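Putative glutaryl-CoA dehydrogenase (Thermus thermophilus, PDB 2EBA) belongs to the acyl-CoA dehydrogenase family of flavoproteins and binds flavin-adenine dinucleotide within an assembly of four largely helical subunits. Local coordinates at residues A[9-12]-A[13-17]; A[23-26]-A[27-31]; A[306-310]-A[311-315]; A[318-321]-A[322-326]. One frame throughout, in Å; residues are numbered along the deposited sequence.

Along the chain the four contacts follow one another in series. Interactions 1 and 2 lie at the two ends of helix 13-29, their centres about 20 Å apart, and the salt bridge between E17 and R24 joins them. Interaction 3 ends helix 281-309 and interaction 4 lies on the next helix, 315-340; L313 packs on V318 where they meet. Although far apart in sequence, interactions 1 and 3 touch through R306, which reaches E15 and the carbonyl of L10, tying the start of the N-terminal helix to the end of a C-terminal-domain helix. Interaction 2 stands about 17 Å from interaction 3, measured between nearest atoms. Interactions 1, 3 and 4 also meet the second subunit.

Interaction 1. Residues A[9-12]-A[13-17]; sequences DLLT and PEEKE
T12 and E15 form a capping box, which starts helix 13-29. Of the hydrogen bonds, one bond of the box runs from T12 N to E15 OE1, 2.8 Å long and nearly straight at 173°. It meets the carboxylate on its anti side, about 31° out of plane. The reciprocal bond, E15 N to T12 OG1, measures 3.1 Å, but OG1 sits too near E15 CG in the model, so its geometry is doubtful. With chi1 at 64°, OG1 lies between the backbone N and the carbonyl carbon, facing E15 N; a short hydroxyl side chain suits an N-cap. The first backbone bond of the helix joins K16 N to T12 O (3.1 Å), and P13, having no N-H to lose, fits the first helical position. One water links T12 OG1 to E14 OE1, donating to the latter.

E15 has outside partners too: OE2 hydrogen-bonds S71 OG and forms a salt bridge with R306, so this buried carboxylate is held at both oxygens. D9, just upstream, pairs with K312 of the second subunit.

Apolar packing falls to L11, whose side chain touches L77 of helix 72-85. The aliphatic part of K16 slants across it, K16 CG 3.6 Å from L11 CB.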
loop_
_atom_site.group_PDB
_atom_site.type_symbol
_atom_site.label_atom_id
_atom_site.label_comp_id
_atom_site.label_asym_id
_atom_site.label_seq_id
_atom_site.Cartn_x
_atom_site.Cartn_y
_atom_site.Cartn_z
ATOM N N ASP A 9 29.822 6.063 -11.734
ATOM C CA ASP A 9 30.521 6.049 -13.009
ATOM C C ASP A 9 30.113 7.261 -13.779
ATOM O O ASP A 9 30.828 7.721 -14.677
ATOM C CB ASP A 9 30.158 4.817 -13.802
ATOM C CG ASP A 9 30.807 3.579 -13.239
ATOM O OD1 ASP A 9 31.724 3.735 -12.395
ATOM O OD2 ASP A 9 30.425 2.455 -13.627
ATOM N N LEU A 10 28.960 7.798 -13.411
ATOM C CA LEU A 10 28.435 8.955 -14.096
ATOM C C LEU A 10 28.830 10.280 -13.436
ATOM O O LEU A 10 28.317 11.342 -13.814
ATOM C CB LEU A 10 26.917 8.869 -14.189
ATOM C CG LEU A 10 26.333 7.651 -14.886
ATOM C CD1 LEU A 10 24.834 7.724 -14.718
ATOM C CD2 LEU A 10 26.693 7.621 -16.354
ATOM N N LEU A 11 29.736 10.237 -12.457
ATOM C CA LEU A 11 30.147 11.480 -11.796
ATOM C C LEU A 11 31.547 11.902 -12.235
ATOM O O LEU A 11 32.381 11.055 -12.595
ATOM C CB LEU A 11 30.137 11.316 -10.293
ATOM C CG LEU A 11 28.755 11.042 -9.722
ATOM C CD1 LEU A 11 28.936 10.518 -8.334
ATOM C CD2 LEU A 11 27.904 12.307 -9.717
ATOM N N THR A 12 31.808 13.206 -12.206
ATOM C CA THR A 12 33.125 13.690 -12.576
ATOM C C THR A 12 34.034 13.384 -11.399
ATOM O O THR A 12 33.579 13.027 -10.324
ATOM C CB THR A 12 33.138 15.231 -12.812
ATOM O OG1 THR A 12 32.823 15.910 -11.589
ATOM C CG2 THR A 12 32.112 15.629 -13.869
ATOM N N PRO A 13 35.342 13.505 -11.596
ATOM C CA PRO A 13 36.296 13.246 -10.518
ATOM C C PRO A 13 36.109 14.265 -9.387
ATOM O O PRO A 13 36.233 13.921 -8.213
ATOM C CB PRO A 13 37.635 13.419 -11.211
ATOM C CG PRO A 13 37.340 12.935 -12.584
ATOM C CD PRO A 13 36.029 13.585 -12.892
ATOM N N GLU A 14 35.817 15.513 -9.754
ATOM C CA GLU A 14 35.609 16.590 -8.780
ATOM C C GLU A 14 34.405 16.283 -7.889
ATOM O O GLU A 14 34.469 16.411 -6.671
ATOM C CB GLU A 14 35.367 17.926 -9.500
ATOM C CG GLU A 14 35.286 19.145 -8.560
ATOM C CD GLU A 14 34.415 20.293 -9.107
ATOM O OE1 GLU A 14 33.170 20.126 -9.171
ATOM O OE2 GLU A 14 34.975 21.358 -9.469
ATOM N N GLU A 15 33.305 15.886 -8.518
ATOM C CA GLU A 15 32.090 15.554 -7.793
ATOM C C GLU A 15 32.338 14.382 -6.860
ATOM O O GLU A 15 31.869 14.376 -5.727
ATOM C CB GLU A 15 30.972 15.216 -8.781
ATOM C CG GLU A 15 30.704 16.343 -9.750
ATOM C CD GLU A 15 29.726 15.983 -10.840
ATOM O OE1 GLU A 15 29.768 14.840 -11.339
ATOM O OE2 GLU A 15 28.922 16.857 -11.215
ATOM N N LYS A 16 33.087 13.392 -7.334
ATOM C CA LYS A 16 33.361 12.226 -6.515
ATOM C C LYS A 16 34.228 12.544 -5.325
ATOM O O LYS A 16 34.108 11.883 -4.278
ATOM C CB LYS A 16 33.966 11.099 -7.365
ATOM C CG LYS A 16 32.922 10.443 -8.256
ATOM C CD LYS A 16 33.409 9.191 -8.954
ATOM C CE LYS A 16 34.414 9.510 -10.029
ATOM N NZ LYS A 16 34.389 8.433 -11.033
ATOM N N GLU A 17 35.093 13.548 -5.419
ATOM C CA GLU A 17 35.867 13.818 -4.233
ATOM C C GLU A 17 35.124 14.763 -3.279
ATOM O O GLU A 17 35.495 14.813 -2.081
ATOM C CB GLU A 17 37.277 14.336 -4.565
ATOM C CG GLU A 17 38.375 13.598 -3.768
ATOM C CD GLU A 17 38.698 14.271 -2.426
ATOM O OE1 GLU A 17 38.558 15.514 -2.329
ATOM O OE2 GLU A 17 39.114 13.574 -1.472
HETATM O O HOH W 1 32.259 18.528 -11.521
#

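Interaction 2. Residues A[23-26]-A[27-31]; sequences RRFL and EKEAL
F25 and E29 meet one turn apart near the C-terminal end of helix 13-29, where an i to i+5 bond, as in a pi-type turn, joins the i to i+4 bonds. The F25 carbonyl is gripped twice: E29 N approaches it nearly end-on at 2.9 Å, while K28 N comes from above the carbonyl plane at 3.2 Å. K28 N is itself shared, for it also donates to R24 O. The L26 carbonyl likewise takes two donors. A30 N arrives from above its plane, and L31 N, five residues on, makes a straighter bond of 2.8 Å (N-H...O 162°) that characterises the pi-type turn. The bond from E27 N to R23 O is less sure, because that oxygen is crowded by E27 CB in the model.

Among the side chains, R23 and E27 run alongside each other, pointing the same way, yet their charged ends do not pair. The R23 chain bends at chi3 and takes its guanidinium away from E27, to salt bridges with E81 and E257, and E27 OE2 has a long, weak ion pair with R84. R24 turns back to E17. E29 OE2 forms a salt bridge with R50, a residue on which the F25 ring also packs. L26 and A30 supply the apolar side, with L26 CD2 4.0 Å from A30 CB; both are buried apolar residues, L26 against V85 and A30 against L47. The E29 carboxylate stands 83° from the F25 ring plane and meets the ring at its edge, E29 OE2 lying 3.4 Å from F25 CE1.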
loop_
_atom_site.group_PDB
_atom_site.type_symbol
_atom_site.label_atom_id
_atom_site.label_comp_id
_atom_site.label_asym_id
_atom_site.label_seq_id
_atom_site.Cartn_x
_atom_site.Cartn_y
_atom_site.Cartn_z
ATOM N N ARG A 23 32.054 12.973 3.623
ATOM C CA ARG A 23 31.837 11.842 4.531
ATOM C C ARG A 23 33.026 11.791 5.523
ATOM O O ARG A 23 32.798 11.522 6.705
ATOM C CB ARG A 23 31.758 10.525 3.709
ATOM C CG ARG A 23 31.672 9.273 4.587
ATOM C CD ARG A 23 31.089 7.987 3.937
ATOM N NE ARG A 23 29.865 8.222 3.171
ATOM C CZ ARG A 23 29.095 7.264 2.645
ATOM N NH1 ARG A 23 29.406 5.976 2.804
ATOM N NH2 ARG A 23 28.024 7.593 1.930
ATOM N N ARG A 24 34.267 12.046 5.112
ATOM C CA ARG A 24 35.371 12.000 6.084
ATOM C C ARG A 24 35.166 13.072 7.161
ATOM O O ARG A 24 35.274 12.796 8.343
ATOM C CB ARG A 24 36.732 12.263 5.426
ATOM C CG ARG A 24 37.349 10.974 4.943
ATOM C CD ARG A 24 38.808 11.164 4.602
ATOM N NE ARG A 24 39.013 11.056 3.161
ATOM C CZ ARG A 24 39.190 12.087 2.346
ATOM N NH1 ARG A 24 39.194 13.322 2.846
ATOM N NH2 ARG A 24 39.322 11.892 1.041
ATOM N N PHE A 25 34.870 14.302 6.750
ATOM C CA PHE A 25 34.654 15.359 7.725
ATOM C C PHE A 25 33.520 15.038 8.684
ATOM O O PHE A 25 33.736 14.998 9.889
ATOM C CB PHE A 25 34.426 16.659 6.984
ATOM C CG PHE A 25 33.591 17.631 7.709
ATOM C CD1 PHE A 25 33.994 18.138 8.950
ATOM C CD2 PHE A 25 32.384 18.041 7.172
ATOM C CE1 PHE A 25 33.176 19.041 9.650
ATOM C CE2 PHE A 25 31.574 18.945 7.855
ATOM C CZ PHE A 25 31.975 19.441 9.103
ATOM N N LEU A 26 32.344 14.752 8.142
ATOM C CA LEU A 26 31.178 14.463 8.969
ATOM C C LEU A 26 31.256 13.275 9.881
ATOM O O LEU A 26 30.586 13.213 10.927
ATOM C CB LEU A 26 29.979 14.258 8.082
ATOM C CG LEU A 26 29.580 15.546 7.437
ATOM C CD1 LEU A 26 28.748 15.180 6.231
ATOM C CD2 LEU A 26 28.821 16.402 8.442
ATOM N N GLU A 27 32.043 12.312 9.439
ATOM C CA GLU A 27 32.193 11.066 10.139
ATOM C C GLU A 27 33.099 11.168 11.325
ATOM O O GLU A 27 32.979 10.398 12.294
ATOM C CB GLU A 27 32.749 10.045 9.181
ATOM C CG GLU A 27 32.463 8.651 9.593
ATOM C CD GLU A 27 31.968 7.868 8.411
ATOM O OE1 GLU A 27 32.769 7.576 7.494
ATOM O OE2 GLU A 27 30.761 7.569 8.378
ATOM N N LYS A 28 34.053 12.081 11.282
ATOM C CA LYS A 28 34.910 12.157 12.422
ATOM C C LYS A 28 34.456 13.318 13.302
ATOM O O LYS A 28 34.669 13.299 14.512
ATOM C CB LYS A 28 36.357 12.317 11.998
ATOM C CG LYS A 28 36.944 13.674 12.225
ATOM C CD LYS A 28 38.409 13.444 12.528
ATOM C CE LYS A 28 39.167 14.742 12.681
ATOM N NZ LYS A 28 40.294 14.443 13.605
ATOM N N GLU A 29 33.805 14.316 12.707
ATOM C CA GLU A 29 33.402 15.492 13.461
ATOM C C GLU A 29 31.944 15.629 13.855
ATOM O O GLU A 29 31.648 16.395 14.773
ATOM C CB GLU A 29 33.836 16.746 12.729
ATOM C CG GLU A 29 35.253 17.162 13.028
ATOM C CD GLU A 29 35.646 18.446 12.310
ATOM O OE1 GLU A 29 36.601 18.395 11.507
ATOM O OE2 GLU A 29 35.003 19.506 12.533
ATOM N N ALA A 30 31.033 14.928 13.184
ATOM C CA ALA A 30 29.621 15.090 13.520
ATOM C C ALA A 30 28.873 13.817 13.923
ATOM O O ALA A 30 28.123 13.835 14.902
ATOM C CB ALA A 30 28.875 15.783 12.369
ATOM N N LEU A 31 29.061 12.720 13.191
ATOM C CA LEU A 31 28.320 11.512 13.549
ATOM C C LEU A 31 28.598 11.049 14.977
ATOM O O LEU A 31 27.695 10.594 15.667
ATOM C CB LEU A 31 28.601 10.382 12.567
ATOM C CG LEU A 31 27.504 9.320 12.563
ATOM C CD1 LEU A 31 26.865 9.201 11.197
ATOM C CD2 LEU A 31 28.127 8.013 12.998
#

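Interaction 3. Residues A[306-310]-A[311-315]; sequences RLKDE and GKLTP
G311 N donates to K308 O at 3.2 Å, coming from above the carbonyl plane as the chain leaves helix 281-309. With phi at 68°, a value that favours glycine, G311 is the C-prime residue. K312 N then reaches back to L307 O at 2.9 Å. The K312 side chain crosses that of L307 at about a right angle, K312 CB 3.9 Å from L307 CD2, and K312 CE rests 3.3 Å from E310 OE1. E310 CG sits between its own backbone N and carbonyl carbon (chi1 57°), bringing the carboxylate to K312. Their charges still stay 4.1 Å apart (E310 OE1 to K312 NZ), too far for a salt bridge, and K312 NZ has a long, weak ion pair with D9 of the second subunit.

L313 lays its CD2 branch 3.6 Å from K308 CB, next to the lysine's extended chain, whose NZ goes on to Q243; leucine suits this place because it also packs on V318. A water accepts from L313 N and donates to K308 O, bridging the turn. T314 follows as N-cap of helix 315-340, and P315 opens that helix. The nested pair of backbone bonds around a glycine of positive phi is the Schellman motif, a common C-terminal stop of a helix.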
loop_
_atom_site.group_PDB
_atom_site.type_symbol
_atom_site.label_atom_id
_atom_site.label_comp_id
_atom_site.label_asym_id
_atom_site.label_seq_id
_atom_site.Cartn_x
_atom_site.Cartn_y
_atom_site.Cartn_z
ATOM N N ARG A 306 21.859 17.076 -13.702
ATOM C CA ARG A 306 22.360 17.416 -15.026
ATOM C C ARG A 306 21.429 18.415 -15.697
ATOM O O ARG A 306 21.886 19.421 -16.228
ATOM C CB ARG A 306 22.520 16.156 -15.888
ATOM C CG ARG A 306 23.518 15.139 -15.320
ATOM C CD ARG A 306 24.901 15.742 -15.034
ATOM N NE ARG A 306 25.863 14.734 -14.583
ATOM C CZ ARG A 306 26.930 14.985 -13.824
ATOM N NH1 ARG A 306 27.188 16.220 -13.417
ATOM N NH2 ARG A 306 27.736 13.999 -13.456
ATOM N N LEU A 307 20.128 18.150 -15.665
ATOM C CA LEU A 307 19.173 19.077 -16.261
ATOM C C LEU A 307 19.362 20.469 -15.650
ATOM O O LEU A 307 19.291 21.484 -16.341
ATOM C CB LEU A 307 17.735 18.602 -16.018
ATOM C CG LEU A 307 17.189 17.446 -16.854
ATOM C CD1 LEU A 307 15.839 17.007 -16.297
ATOM C CD2 LEU A 307 17.060 17.883 -18.302
ATOM N N LYS A 308 19.618 20.504 -14.347
ATOM C CA LYS A 308 19.778 21.761 -13.646
ATOM C C LYS A 308 20.938 22.602 -14.172
ATOM O O LYS A 308 20.780 23.795 -14.422
ATOM C CB LYS A 308 19.950 21.504 -12.156
ATOM C CG LYS A 308 19.827 22.763 -11.346
ATOM C CD LYS A 308 20.047 22.528 -9.869
ATOM C CE LYS A 308 20.039 23.854 -9.130
ATOM N NZ LYS A 308 20.412 23.711 -7.704
ATOM N N ASP A 309 22.098 21.985 -14.351
ATOM C CA ASP A 309 23.243 22.715 -14.847
ATOM C C ASP A 309 23.123 23.107 -16.308
ATOM O O ASP A 309 23.767 24.061 -16.737
ATOM C CB ASP A 309 24.527 21.923 -14.632
ATOM C CG ASP A 309 24.939 21.884 -13.177
ATOM O OD1 ASP A 309 24.723 22.904 -12.500
ATOM O OD2 ASP A 309 25.475 20.854 -12.707
ATOM N N GLU A 310 22.310 22.392 -17.078
ATOM C CA GLU A 310 22.144 22.737 -18.488
ATOM C C GLU A 310 20.955 23.682 -18.698
ATOM O O GLU A 310 20.550 23.971 -19.828
ATOM C CB GLU A 310 22.030 21.465 -19.356
ATOM C CG GLU A 310 20.925 20.484 -19.008
ATOM C CD GLU A 310 21.245 19.052 -19.449
ATOM O OE1 GLU A 310 20.305 18.339 -19.854
ATOM O OE2 GLU A 310 22.421 18.634 -19.372
ATOM N N GLY A 311 20.425 24.176 -17.580
ATOM C CA GLY A 311 19.316 25.113 -17.603
ATOM C C GLY A 311 17.990 24.579 -18.085
ATOM O O GLY A 311 17.153 25.358 -18.541
ATOM N N LYS A 312 17.760 23.275 -17.964
ATOM C CA LYS A 312 16.504 22.682 -18.417
ATOM C C LYS A 312 15.651 22.105 -17.312
ATOM O O LYS A 312 14.680 21.378 -17.585
ATOM C CB LYS A 312 16.780 21.576 -19.415
ATOM C CG LYS A 312 17.580 22.088 -20.535
ATOM C CD LYS A 312 17.472 21.157 -21.699
ATOM C CE LYS A 312 18.783 20.443 -21.893
ATOM N NZ LYS A 312 18.829 19.914 -23.281
ATOM N N LEU A 313 16.014 22.386 -16.070
ATOM C CA LEU A 313 15.253 21.853 -14.957
ATOM C C LEU A 313 13.985 22.663 -14.701
ATOM O O LEU A 313 14.047 23.881 -14.628
ATOM C CB LEU A 313 16.128 21.846 -13.717
ATOM C CG LEU A 313 15.447 21.303 -12.473
ATOM C CD1 LEU A 313 14.977 19.871 -12.714
ATOM C CD2 LEU A 313 16.409 21.373 -11.319
ATOM N N THR A 314 12.836 21.997 -14.574
ATOM C CA THR A 314 11.591 22.706 -14.301
ATOM C C THR A 314 11.148 22.394 -12.882
ATOM O O THR A 314 11.563 21.404 -12.297
ATOM C CB THR A 314 10.448 22.309 -15.255
ATOM O OG1 THR A 314 9.885 21.062 -14.832
ATOM C CG2 THR A 314 10.956 22.204 -16.696
ATOM N N PRO A 315 10.298 23.243 -12.302
ATOM C CA PRO A 315 9.837 23.002 -10.927
ATOM C C PRO A 315 9.058 21.700 -10.763
ATOM O O PRO A 315 9.200 21.006 -9.756
ATOM C CB PRO A 315 8.972 24.217 -10.636
ATOM C CG PRO A 315 9.579 25.275 -11.509
ATOM C CD PRO A 315 9.841 24.554 -12.789
HETATM O O HOH W 2 17.877 24.354 -14.861
#

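Interaction 4. Residues A[318-321]-A[322-326]; sequences VSLA and KRQNV
L320 and Q324 meet one turn apart, L320 CD1 lying 3.7 Å from Q324 CG as the two side chains slant across each other. On the backbone, Q324 N donates to L320 O at 2.9 Å (169°), and the bonds from K322 N to V318 O, R323 N to S319 O and N325 N to A321 O repeat the same regular helical spacing. L320 reaches its neighbour because CG is anti to the backbone N (chi1 174°), while the Q324 chain bends at chi2.

The bend also sets Q324 OE1 2.8 Å from R323 NH1, which donates to it from above the amide plane. These two polar ends are then taken up by the second subunit: R323 forms a salt bridge with its E289, and Q324 NE2 bonds its E296. Helix 315-340 belongs to the helical bundle of the C-terminal domain of acyl-CoA dehydrogenases. Buried A321 touches A249 of helix 235-269, L304 of helix 281-309 and Y5 of the second subunit; a short side chain suits close helix packing.

Farther out, S319 OG bonds H371 on helix 368-380, and R323 NH2 bonds T372. K322, whose side chain is about 8 Å from a bound flavin-adenine dinucleotide, donates through NZ to the carbonyl oxygens of V361, Y364 and G366.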
loop_
_atom_site.group_PDB
_atom_site.type_symbol
_atom_site.label_atom_id
_atom_site.label_comp_id
_atom_site.label_asym_id
_atom_site.label_seq_id
_atom_site.Cartn_x
_atom_site.Cartn_y
_atom_site.Cartn_z
ATOM N N VAL A 318 11.322 18.884 -10.285
ATOM C CA VAL A 318 11.862 18.906 -8.937
ATOM C C VAL A 318 10.819 18.404 -7.950
ATOM O O VAL A 318 11.132 17.645 -7.049
ATOM C CB VAL A 318 12.314 20.324 -8.536
ATOM C CG1 VAL A 318 12.683 20.360 -7.056
ATOM C CG2 VAL A 318 13.510 20.726 -9.372
ATOM N N SER A 319 9.574 18.820 -8.124
ATOM C CA SER A 319 8.516 18.357 -7.235
ATOM C C SER A 319 8.425 16.825 -7.238
ATOM O O SER A 319 8.224 16.201 -6.190
ATOM C CB SER A 319 7.162 18.941 -7.659
ATOM O OG SER A 319 6.915 20.189 -7.048
ATOM N N LEU A 320 8.568 16.221 -8.420
ATOM C CA LEU A 320 8.494 14.773 -8.554
ATOM C C LEU A 320 9.566 14.107 -7.707
ATOM O O LEU A 320 9.269 13.208 -6.918
ATOM C CB LEU A 320 8.654 14.353 -10.016
ATOM C CG LEU A 320 8.744 12.842 -10.235
ATOM C CD1 LEU A 320 7.469 12.193 -9.750
ATOM C CD2 LEU A 320 8.931 12.531 -11.699
ATOM N N ALA A 321 10.807 14.563 -7.856
ATOM C CA ALA A 321 11.938 14.009 -7.118
ATOM C C ALA A 321 11.858 14.198 -5.597
ATOM O O ALA A 321 12.204 13.297 -4.844
ATOM C CB ALA A 321 13.241 14.603 -7.645
ATOM N N LYS A 322 11.420 15.362 -5.144
ATOM C CA LYS A 322 11.309 15.606 -3.711
ATOM C C LYS A 322 10.232 14.693 -3.122
ATOM O O LYS A 322 10.449 14.002 -2.127
ATOM C CB LYS A 322 10.967 17.078 -3.461
ATOM C CG LYS A 322 11.164 17.537 -2.036
ATOM C CD LYS A 322 9.950 17.265 -1.174
ATOM C CE LYS A 322 10.122 17.919 0.190
ATOM N NZ LYS A 322 8.903 17.789 1.041
ATOM N N ARG A 323 9.074 14.691 -3.770
ATOM C CA ARG A 323 7.928 13.891 -3.353
ATOM C C ARG A 323 8.280 12.423 -3.259
ATOM O O ARG A 323 8.100 11.804 -2.211
ATOM C CB ARG A 323 6.792 14.074 -4.356
ATOM C CG ARG A 323 5.498 13.350 -4.023
ATOM C CD ARG A 323 5.003 12.628 -5.258
ATOM N NE ARG A 323 3.579 12.345 -5.226
ATOM C CZ ARG A 323 3.010 11.369 -5.916
ATOM N NH1 ARG A 323 3.745 10.576 -6.685
ATOM N NH2 ARG A 323 1.701 11.200 -5.849
ATOM N N GLN A 324 8.795 11.866 -4.354
ATOM C CA GLN A 324 9.160 10.449 -4.385
ATOM C C GLN A 324 10.266 10.049 -3.409
ATOM O O GLN A 324 10.106 9.116 -2.625
ATOM C CB GLN A 324 9.592 10.024 -5.791
ATOM C CG GLN A 324 8.509 10.084 -6.845
ATOM C CD GLN A 324 7.265 9.314 -6.463
ATOM O OE1 GLN A 324 6.312 9.886 -5.945
ATOM N NE2 GLN A 324 7.272 8.008 -6.708
ATOM N N ASN A 325 11.389 10.755 -3.449
ATOM C CA ASN A 325 12.507 10.410 -2.586
ATOM C C ASN A 325 12.255 10.534 -1.090
ATOM O O ASN A 325 12.652 9.667 -0.316
ATOM C CB ASN A 325 13.752 11.226 -2.975
ATOM C CG ASN A 325 14.273 10.870 -4.360
ATOM O OD1 ASN A 325 15.316 11.368 -4.793
ATOM N ND2 ASN A 325 13.549 10.005 -5.059
ATOM N N VAL A 326 11.612 11.611 -0.664
ATOM C CA VAL A 326 11.356 11.779 0.762
ATOM C C VAL A 326 10.366 10.723 1.257
ATOM O O VAL A 326 10.567 10.131 2.319
ATOM C CB VAL A 326 10.852 13.228 1.068
ATOM C CG1 VAL A 326 10.558 13.394 2.563
ATOM C CG2 VAL A 326 11.919 14.243 0.623
#